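Local coordinates for 2-nitrobenzoate nitroreductase (Pseudomonas fluorescens, PDB 4Z85), which reduces the nitro group of 2-nitrobenzoate and probably uses bound FMN as the redox cofactor, as in related flavoredoxin-family flavoproteins, at residues A[28-33]-A[79-84]; A[84-89]-A[127-132]; A[89-94]-A[135-140]. One frame throughout, in Å; residues are numbered along the deposited sequence.

Contact 1. Residues A[28-33]-A[79-84]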
loop_
_atom_site.group_PDB
_atom_site.type_symbol
_atom_site.label_atom_id
_atom_site.label_comp_id
_atom_site.label_asym_id
_atom_site.label_seq_id
_atom_site.Cartn_x
_atom_site.Cartn_y
_atom_site.Cartn_z
ATOM N N ALA A 28 0.764 -7.972 3.834
ATOM C CA ALA A 28 1.721 -8.364 4.864
ATOM C C ALA A 28 1.136 -9.539 5.638
ATOM O O ALA A 28 0.186 -9.365 6.394
ATOM C CB ALA A 28 2.021 -7.191 5.807
ATOM N N LEU A 29 1.683 -10.733 5.437
ATOM C CA LEU A 29 1.251 -11.877 6.235
ATOM C C LEU A 29 2.178 -11.927 7.444
ATOM O O LEU A 29 3.307 -12.367 7.348
ATOM C CB LEU A 29 1.296 -13.163 5.404
ATOM C CG LEU A 29 0.939 -14.477 6.100
ATOM C CD1 LEU A 29 -0.343 -14.340 6.904
ATOM C CD2 LEU A 29 0.818 -15.560 5.029
ATOM N N VAL A 30 1.691 -11.398 8.553
ATOM C CA VAL A 30 2.502 -11.191 9.751
ATOM C C VAL A 30 2.518 -12.442 10.607
ATOM O O VAL A 30 1.453 -12.925 11.019
ATOM C CB VAL A 30 1.971 -10.000 10.560
ATOM C CG1 VAL A 30 2.772 -9.800 11.852
ATOM C CG2 VAL A 30 2.017 -8.724 9.705
ATOM N N THR A 31 3.718 -12.963 10.858
ATOM C CA THR A 31 3.890 -13.973 11.899
ATOM C C THR A 31 4.443 -13.314 13.162
ATOM O O THR A 31 5.305 -12.419 13.100
ATOM C CB THR A 31 4.809 -15.142 11.458
ATOM O OG1 THR A 31 5.982 -14.651 10.800
ATOM C CG2 THR A 31 4.059 -16.086 10.519
ATOM N N SER A 32 3.908 -13.745 14.304
ATOM C CA SER A 32 4.292 -13.187 15.595
ATOM C C SER A 32 4.236 -14.299 16.643
ATOM O O SER A 32 3.665 -15.352 16.382
ATOM C CB SER A 32 3.379 -12.015 15.972
ATOM O OG SER A 32 2.009 -12.376 15.955
ATOM N N LEU A 33 4.843 -14.078 17.807
ATOM C CA LEU A 33 4.822 -15.077 18.883
ATOM C C LEU A 33 4.106 -14.573 20.132
ATOM O O LEU A 33 4.309 -13.433 20.547
ATOM C CB LEU A 33 6.247 -15.489 19.253
ATOM C CG LEU A 33 7.081 -16.217 18.208
ATOM C CD1 LEU A 33 8.501 -16.400 18.722
ATOM C CD2 LEU A 33 6.447 -17.559 17.885
ATOM N N LYS A 79 -0.822 -7.623 20.406
ATOM C CA LYS A 79 -0.266 -7.959 21.716
ATOM C C LYS A 79 1.073 -8.688 21.590
ATOM O O LYS A 79 2.011 -8.416 22.342
ATOM C CB LYS A 79 -1.268 -8.804 22.514
ATOM C CG LYS A 79 -0.819 -9.140 23.931
ATOM C CD LYS A 79 -1.948 -9.811 24.711
ATOM C CE LYS A 79 -1.576 -10.019 26.164
ATOM N NZ LYS A 79 -2.700 -10.634 26.920
ATOM N N ASN A 80 1.172 -9.602 20.627
ATOM C CA ASN A 80 2.419 -10.321 20.376
ATOM C C ASN A 80 3.553 -9.371 19.979
ATOM O O ASN A 80 4.705 -9.518 20.416
ATOM C CB ASN A 80 2.229 -11.360 19.270
ATOM C CG ASN A 80 1.268 -12.475 19.656
ATOM O OD1 ASN A 80 0.786 -12.542 20.790
ATOM N ND2 ASN A 80 0.982 -13.360 18.698
ATOM N N ILE A 81 3.214 -8.392 19.141
ATOM C CA ILE A 81 4.203 -7.417 18.699
ATOM C C ILE A 81 4.623 -6.504 19.857
ATOM O O ILE A 81 5.806 -6.197 20.021
ATOM C CB ILE A 81 3.663 -6.567 17.520
ATOM C CG1 ILE A 81 3.632 -7.412 16.245
ATOM C CG2 ILE A 81 4.515 -5.306 17.333
ATOM C CD1 ILE A 81 2.965 -6.713 15.054
ATOM N N ILE A 82 3.653 -6.077 20.656
ATOM C CA ILE A 82 3.927 -5.234 21.822
ATOM C C ILE A 82 4.849 -5.941 22.803
ATOM O O ILE A 82 5.829 -5.361 23.285
ATOM C CB ILE A 82 2.629 -4.837 22.539
ATOM C CG1 ILE A 82 1.856 -3.829 21.697
ATOM C CG2 ILE A 82 2.925 -4.254 23.917
ATOM C CD1 ILE A 82 0.483 -3.501 22.231
ATOM N N GLU A 83 4.555 -7.208 23.062
ATOM C CA GLU A 83 5.314 -7.988 24.030
ATOM C C GLU A 83 6.718 -8.323 23.544
ATOM O O GLU A 83 7.679 -8.191 24.302
ATOM C CB GLU A 83 4.563 -9.275 24.377
ATOM C CG GLU A 83 3.267 -9.040 25.143
ATOM C CD GLU A 83 2.471 -10.316 25.383
ATOM O OE1 GLU A 83 2.720 -11.332 24.692
ATOM O OE2 GLU A 83 1.590 -10.299 26.271
ATOM N N ARG A 84 6.852 -8.739 22.284
ATOM C CA ARG A 84 8.160 -9.192 21.811
ATOM C C ARG A 84 8.973 -8.109 21.086
ATOM O O ARG A 84 10.185 -8.247 20.933
ATOM C CB ARG A 84 7.990 -10.396 20.887
ATOM C CG ARG A 84 7.240 -11.559 21.503
ATOM C CD ARG A 84 8.192 -12.686 21.817
ATOM N NE ARG A 84 7.504 -13.872 22.316
ATOM C CZ ARG A 84 8.097 -15.046 22.492
ATOM N NH1 ARG A 84 9.382 -15.182 22.204
ATOM N NH2 ARG A 84 7.406 -16.082 22.950
HETATM O O HOH W 1 5.952 -11.217 18.169
HETATM O O HOH W 2 4.532 -12.529 23.176
#
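At one end of the flavin-reductase-like barrel, helix 77-84 lies against the end of strand 28-33, where Leu33 and Asn80 bring their CA atoms within 5.5 Å. The two short axes approach to 7.3 Å and are inclined at 57°. One direct hydrogen bond joins them: Asn80 ND2 donates to Ser32 OG over 3.1 Å at 160°, with the hydroxyl oxygen nearly in the plane of the amide. The same ND2 also bonds to Asn40 OD1 on the next strand, which fixes the flip of the amide. Leu33 O rests against Asn80 CB at 3.2 Å. Beyond it, the chain of Arg84 turns about CB-CG (chi2 -107°), so that Leu33 CB lies 3.6 Å above one face of the Arg84 guanidinium, offset toward the rim, while Arg84 NH2 reaches Asn34 O. Two waters fill in the polar seam: one receives Leu33 N and gives a weak bond to Asn80 O, and the other donates to both Leu33 O and Glu83 OE1. Deeper in, Val30 CG1 and Ile81 CD1 meet loosely at 4.5 Å, next to Phe87. A helix between two barrel strands, laid over the end of strand 28-33, fits the six-stranded antiparallel flavin-reductase-like, FMN-binding fold.

Contact 2. Residues A[84-89]-A[127-132]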
loop_
_atom_site.group_PDB
_atom_site.type_symbol
_atom_site.label_atom_id
_atom_site.label_comp_id
_atom_site.label_asym_id
_atom_site.label_seq_id
_atom_site.Cartn_x
_atom_site.Cartn_y
_atom_site.Cartn_z
ATOM N N ARG A 84 6.852 -8.739 22.284
ATOM C CA ARG A 84 8.160 -9.192 21.811
ATOM C C ARG A 84 8.973 -8.109 21.086
ATOM O O ARG A 84 10.185 -8.247 20.933
ATOM C CB ARG A 84 7.990 -10.396 20.887
ATOM C CG ARG A 84 7.240 -11.559 21.503
ATOM C CD ARG A 84 8.192 -12.686 21.817
ATOM N NE ARG A 84 7.504 -13.872 22.316
ATOM C CZ ARG A 84 8.097 -15.046 22.492
ATOM N NH1 ARG A 84 9.382 -15.182 22.204
ATOM N NH2 ARG A 84 7.406 -16.082 22.950
ATOM N N GLU A 85 8.297 -7.049 20.636
ATOM C CA GLU A 85 8.914 -5.972 19.855
ATOM C C GLU A 85 9.591 -6.524 18.603
ATOM O O GLU A 85 10.518 -5.916 18.055
ATOM C CB GLU A 85 9.903 -5.185 20.721
ATOM C CG GLU A 85 9.233 -4.657 21.980
ATOM C CD GLU A 85 10.164 -3.854 22.864
ATOM O OE1 GLU A 85 11.170 -3.314 22.347
ATOM O OE2 GLU A 85 9.879 -3.766 24.078
ATOM N N GLN A 86 9.105 -7.680 18.157
ATOM C CA GLN A 86 9.622 -8.353 16.978
ATOM C C GLN A 86 8.489 -9.002 16.217
ATOM O O GLN A 86 7.498 -9.414 16.823
ATOM C CB GLN A 86 10.634 -9.441 17.338
ATOM C CG GLN A 86 11.730 -9.065 18.284
ATOM C CD GLN A 86 12.678 -10.226 18.505
ATOM O OE1 GLN A 86 12.322 -11.382 18.269
ATOM N NE2 GLN A 86 13.887 -9.926 18.940
ATOM N N PHE A 87 8.655 -9.116 14.901
ATOM C CA PHE A 87 7.708 -9.881 14.079
ATOM C C PHE A 87 8.244 -10.048 12.673
ATOM O O PHE A 87 9.243 -9.414 12.294
ATOM C CB PHE A 87 6.317 -9.226 14.048
ATOM C CG PHE A 87 6.301 -7.813 13.519
ATOM C CD1 PHE A 87 6.658 -6.748 14.334
ATOM C CD2 PHE A 87 5.880 -7.547 12.220
ATOM C CE1 PHE A 87 6.625 -5.445 13.861
ATOM C CE2 PHE A 87 5.837 -6.246 11.742
ATOM C CZ PHE A 87 6.214 -5.192 12.559
ATOM N N VAL A 88 7.597 -10.923 11.904
ATOM C CA VAL A 88 8.012 -11.126 10.521
ATOM C C VAL A 88 6.897 -10.729 9.581
ATOM O O VAL A 88 5.746 -11.113 9.786
ATOM C CB VAL A 88 8.401 -12.585 10.224
ATOM C CG1 VAL A 88 8.586 -12.813 8.707
ATOM C CG2 VAL A 88 9.677 -12.961 10.981
ATOM N N VAL A 89 7.251 -9.951 8.565
ATOM C CA VAL A 89 6.332 -9.735 7.450
ATOM C C VAL A 89 6.658 -10.727 6.333
ATOM O O VAL A 89 7.704 -10.664 5.713
ATOM C CB VAL A 89 6.410 -8.287 6.915
ATOM C CG1 VAL A 89 5.539 -8.139 5.661
ATOM C CG2 VAL A 89 5.966 -7.302 7.989
ATOM N N ILE A 127 16.107 -12.252 14.643
ATOM C CA ILE A 127 15.063 -12.143 15.651
ATOM C C ILE A 127 14.529 -13.523 16.003
ATOM O O ILE A 127 14.889 -14.513 15.370
ATOM C CB ILE A 127 13.878 -11.248 15.181
ATOM C CG1 ILE A 127 13.317 -11.760 13.852
ATOM C CG2 ILE A 127 14.296 -9.792 15.056
ATOM C CD1 ILE A 127 12.067 -11.028 13.416
ATOM N N ASP A 128 13.658 -13.579 17.001
ATOM C CA ASP A 128 13.154 -14.853 17.507
ATOM C C ASP A 128 11.929 -15.362 16.757
ATOM O O ASP A 128 11.697 -16.570 16.682
ATOM C CB ASP A 128 12.821 -14.728 18.993
ATOM C CG ASP A 128 14.056 -14.486 19.847
ATOM O OD1 ASP A 128 15.128 -15.041 19.514
ATOM O OD2 ASP A 128 13.950 -13.734 20.838
ATOM N N VAL A 129 11.141 -14.446 16.206
ATOM C CA VAL A 129 9.934 -14.836 15.483
ATOM C C VAL A 129 10.324 -15.488 14.164
ATOM O O VAL A 129 11.151 -14.962 13.431
ATOM C CB VAL A 129 9.009 -13.623 15.222
ATOM C CG1 VAL A 129 7.738 -14.055 14.488
ATOM C CG2 VAL A 129 8.655 -12.944 16.527
ATOM N N PRO A 130 9.745 -16.660 13.871
ATOM C CA PRO A 130 10.055 -17.394 12.647
ATOM C C PRO A 130 9.270 -16.871 11.447
ATOM O O PRO A 130 8.231 -16.235 11.627
ATOM C CB PRO A 130 9.614 -18.816 12.984
ATOM C CG PRO A 130 8.455 -18.612 13.876
ATOM C CD PRO A 130 8.790 -17.399 14.717
ATOM N N ARG A 131 9.781 -17.148 10.256
ATOM C CA ARG A 131 9.086 -16.863 9.015
ATOM C C ARG A 131 8.332 -18.101 8.563
ATOM O O ARG A 131 8.566 -19.202 9.068
ATOM C CB ARG A 131 10.065 -16.435 7.937
ATOM C CG ARG A 131 10.947 -17.573 7.450
ATOM C CD ARG A 131 11.756 -17.148 6.259
ATOM N NE ARG A 131 12.750 -18.146 5.852
ATOM C CZ ARG A 131 12.487 -19.205 5.090
ATOM N NH1 ARG A 131 11.251 -19.435 4.664
ATOM N NH2 ARG A 131 13.463 -20.042 4.761
ATOM N N ILE A 132 7.432 -17.915 7.605
ATOM C CA ILE A 132 6.726 -19.027 6.981
ATOM C C ILE A 132 7.663 -19.716 6.005
ATOM O O ILE A 132 8.322 -19.057 5.204
ATOM C CB ILE A 132 5.454 -18.530 6.275
ATOM C CG1 ILE A 132 4.397 -18.179 7.329
ATOM C CG2 ILE A 132 4.935 -19.567 5.277
ATOM C CD1 ILE A 132 3.246 -17.374 6.792
HETATM O O HOH W 3 11.781 -13.105 21.758
#
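Gln86 reaches from strand 86-90 to the 127-132 segment and accepts its one direct hydrogen bond across the contact: Asp128 N donates to Gln86 OE1 over 2.9 Å at 165°, tilted 30° from the carbonyl plane. With CG beside the backbone N (chi1 -49°) and the chain extended beyond it, the amide passes Ile127, with Ile127 CB and CG2 against one side of it. Gln86 CB meets Val129 CG2 at 4.1 Å, nearer the backbone than the amide. Two residues on, Val88 turns the same way, and Val88 CG2 faces the carbonyl oxygens of both Val129 and Pro130, 3.5 Å from Val129 O. Ile127 CD1 touches that methyl at 3.9 Å and lies 3.4 Å from Phe87 O, while Val88 CG1 rests on Arg131 CB.

The second shell holds these groups in place. Val129 O is hydrogen-bonded to Ser124 OG and Pro130 O to Thr31 OG1, so both carbonyls beside the valine methyl have polar partners. Arg131 NH1 reaches Thr133 O, and its guanidinium makes a cation-pi contact with Tyr164. At the outer margin Arg84 NH2 bonds to Asn34 O. With Gln86 cut back to an alanine, Asp128 N would probably lose its acceptor, and a gap is likely to open beside Ile127.

Chemically, the contact is mainly apolar, with one amide oxygen serving a backbone N-H of the loop; the opposite charges of Arg84 NH1 and Asp128 OD2, 5.0 Å apart and not in contact, would at most attract weakly.

Contact 3. Residues A[89-94]-A[135-140]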
loop_
_atom_site.group_PDB
_atom_site.type_symbol
_atom_site.label_atom_id
_atom_site.label_comp_id
_atom_site.label_asym_id
_atom_site.label_seq_id
_atom_site.Cartn_x
_atom_site.Cartn_y
_atom_site.Cartn_z
ATOM N N VAL A 89 7.251 -9.951 8.565
ATOM C CA VAL A 89 6.332 -9.735 7.450
ATOM C C VAL A 89 6.658 -10.727 6.333
ATOM O O VAL A 89 7.704 -10.664 5.713
ATOM C CB VAL A 89 6.410 -8.287 6.915
ATOM C CG1 VAL A 89 5.539 -8.139 5.661
ATOM C CG2 VAL A 89 5.966 -7.302 7.989
ATOM N N ASN A 90 5.749 -11.655 6.085
ATOM C CA ASN A 90 5.903 -12.613 5.005
ATOM C C ASN A 90 5.154 -12.099 3.806
ATOM O O ASN A 90 3.975 -11.769 3.924
ATOM C CB ASN A 90 5.350 -13.991 5.380
ATOM C CG ASN A 90 6.003 -14.565 6.614
ATOM O OD1 ASN A 90 7.056 -15.200 6.522
ATOM N ND2 ASN A 90 5.390 -14.343 7.771
ATOM N N MET A 91 5.844 -12.025 2.681
ATOM C CA MET A 91 5.230 -11.579 1.433
ATOM C C MET A 91 4.484 -12.756 0.822
ATOM O O MET A 91 4.743 -13.916 1.162
ATOM C CB MET A 91 6.278 -11.025 0.467
ATOM C CG MET A 91 7.093 -9.871 1.048
ATOM S SD MET A 91 6.036 -8.571 1.739
ATOM C CE MET A 91 7.289 -7.443 2.310
ATOM N N VAL A 92 3.554 -12.457 -0.079
ATOM C CA VAL A 92 2.562 -13.443 -0.485
ATOM C C VAL A 92 2.574 -13.658 -1.988
ATOM O O VAL A 92 2.298 -12.732 -2.742
ATOM C CB VAL A 92 1.135 -13.015 -0.056
ATOM C CG1 VAL A 92 0.099 -14.048 -0.532
ATOM C CG2 VAL A 92 1.057 -12.791 1.463
ATOM N N ASP A 93 2.908 -14.874 -2.422
ATOM C CA ASP A 93 2.736 -15.241 -3.822
ATOM C C ASP A 93 1.905 -16.523 -3.926
ATOM O O ASP A 93 1.300 -16.953 -2.952
ATOM C CB ASP A 93 4.086 -15.382 -4.532
ATOM C CG ASP A 93 4.910 -16.582 -4.062
ATOM O OD1 ASP A 93 4.527 -17.272 -3.102
ATOM O OD2 ASP A 93 5.971 -16.816 -4.679
ATOM N N GLU A 94 1.855 -17.099 -5.121
ATOM C CA GLU A 94 0.987 -18.239 -5.388
ATOM C C GLU A 94 1.157 -19.378 -4.378
ATOM O O GLU A 94 0.171 -19.998 -3.952
ATOM C CB GLU A 94 1.257 -18.754 -6.804
ATOM C CG GLU A 94 0.248 -19.757 -7.283
ATOM C CD GLU A 94 0.647 -20.394 -8.601
ATOM O OE1 GLU A 94 1.277 -19.702 -9.427
ATOM O OE2 GLU A 94 0.338 -21.592 -8.803
ATOM N N ALA A 135 7.358 -18.907 2.236
ATOM C CA ALA A 135 7.266 -17.499 1.815
ATOM C C ALA A 135 8.320 -17.148 0.776
ATOM O O ALA A 135 9.467 -17.565 0.891
ATOM C CB ALA A 135 7.390 -16.562 3.017
ATOM N N PRO A 136 7.935 -16.366 -0.249
ATOM C CA PRO A 136 8.893 -15.967 -1.288
ATOM C C PRO A 136 9.963 -15.025 -0.749
ATOM O O PRO A 136 11.140 -15.128 -1.087
ATOM C CB PRO A 136 8.017 -15.268 -2.331
ATOM C CG PRO A 136 6.785 -14.821 -1.565
ATOM C CD PRO A 136 6.572 -15.865 -0.515
ATOM N N ILE A 137 9.517 -14.089 0.079
ATOM C CA ILE A 137 10.360 -13.063 0.677
ATOM C C ILE A 137 9.801 -12.821 2.062
ATOM O O ILE A 137 8.592 -12.894 2.258
ATOM C CB ILE A 137 10.366 -11.740 -0.138
ATOM C CG1 ILE A 137 10.830 -11.965 -1.587
ATOM C CG2 ILE A 137 11.249 -10.699 0.531
ATOM C CD1 ILE A 137 10.785 -10.708 -2.441
ATOM N N ALA A 138 10.672 -12.549 3.033
ATOM C CA ALA A 138 10.222 -12.193 4.373
ATOM C C ALA A 138 11.074 -11.076 4.940
ATOM O O ALA A 138 12.270 -11.014 4.706
ATOM C CB ALA A 138 10.253 -13.413 5.296
ATOM N N TRP A 139 10.448 -10.154 5.653
ATOM C CA TRP A 139 11.156 -9.113 6.376
ATOM C C TRP A 139 11.231 -9.510 7.846
ATOM O O TRP A 139 10.209 -9.773 8.479
ATOM C CB TRP A 139 10.443 -7.760 6.260
ATOM C CG TRP A 139 10.399 -7.127 4.911
ATOM C CD1 TRP A 139 11.072 -7.511 3.782
ATOM C CD2 TRP A 139 9.635 -5.971 4.550
ATOM N NE1 TRP A 139 10.777 -6.654 2.745
ATOM C CE2 TRP A 139 9.902 -5.697 3.195
ATOM C CE3 TRP A 139 8.743 -5.138 5.249
ATOM C CZ2 TRP A 139 9.300 -4.635 2.516
ATOM C CZ3 TRP A 139 8.156 -4.090 4.579
ATOM C CH2 TRP A 139 8.433 -3.842 3.228
ATOM N N GLU A 140 12.448 -9.577 8.379
ATOM C CA GLU A 140 12.666 -9.697 9.811
ATOM C C GLU A 140 12.632 -8.291 10.400
ATOM O O GLU A 140 13.463 -7.429 10.036
ATOM C CB GLU A 140 14.007 -10.399 10.101
ATOM C CG GLU A 140 14.107 -11.781 9.435
ATOM C CD GLU A 140 15.386 -12.533 9.787
ATOM O OE1 GLU A 140 16.250 -11.951 10.478
ATOM O OE2 GLU A 140 15.519 -13.705 9.364
#
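Met91 lays its terminal methyl over the indole of Trp139, the two side chains crossing at a slant. CE stands 3.2 Å above the ring plane and 3.5 Å from the centroid of the six-membered ring, 20° off its normal, which makes a CH-pi contact. SD lies above the five-membered ring at a distance, 5.2 Å from its centroid, and completes a Met-aromatic pair. A turn about CB-CG (chi2 -51°) brings SD and CE to that face, while Met91 CG packs on Ile137 CB at 4.0 Å. Antiparallel strand pairing sets the side chains: Val89 and Trp139 are a hydrogen-bonded pair, with Trp139 N to Val89 O at 2.8 Å, and Met91 N donates to Ile137 O at 166°. Asn90 and Ala138, a non-hydrogen-bonded pair, point to the other face, where Asn90 OD1 approaches the methyls of Ala135 and Ala138. Asp93 and Pro136 meet from opposite directions, OD2 3.5 Å from Pro136 CB.

Asn90 ND2 bonds Leu29 O, and OD1 takes Ile132 N. Trp139 NE1 bonds Ser21 OG of the second subunit, which also packs on Met91. The pair sits where strand 86-90 joins strand 137-150, flanked by strand 153-165, just ahead of helix 94-103.

How the contacts relate
From the N terminus, strand 28-33 first meets helix 77-84, so contact 1 closes a loop that takes in strands 39-52 and 55-62. The chain then turns through Arg84, common to contacts 1 and 2, into strand 86-90. Contact 3 opens at 89-94, inside the loop of contact 2, and closes at 135-140, after contact 2 has closed at 127-132, so the two cross; they share Val89. Both loops hold helices 94-103 and 113-117 and strand 121-122, and that of contact 3 also strand 131-132. Contact 1 is in series with both. Strand 86-90 carries contacts 2 and 3 and runs beside strand 28-33 of contact 1, with strand 137-150 on its other side.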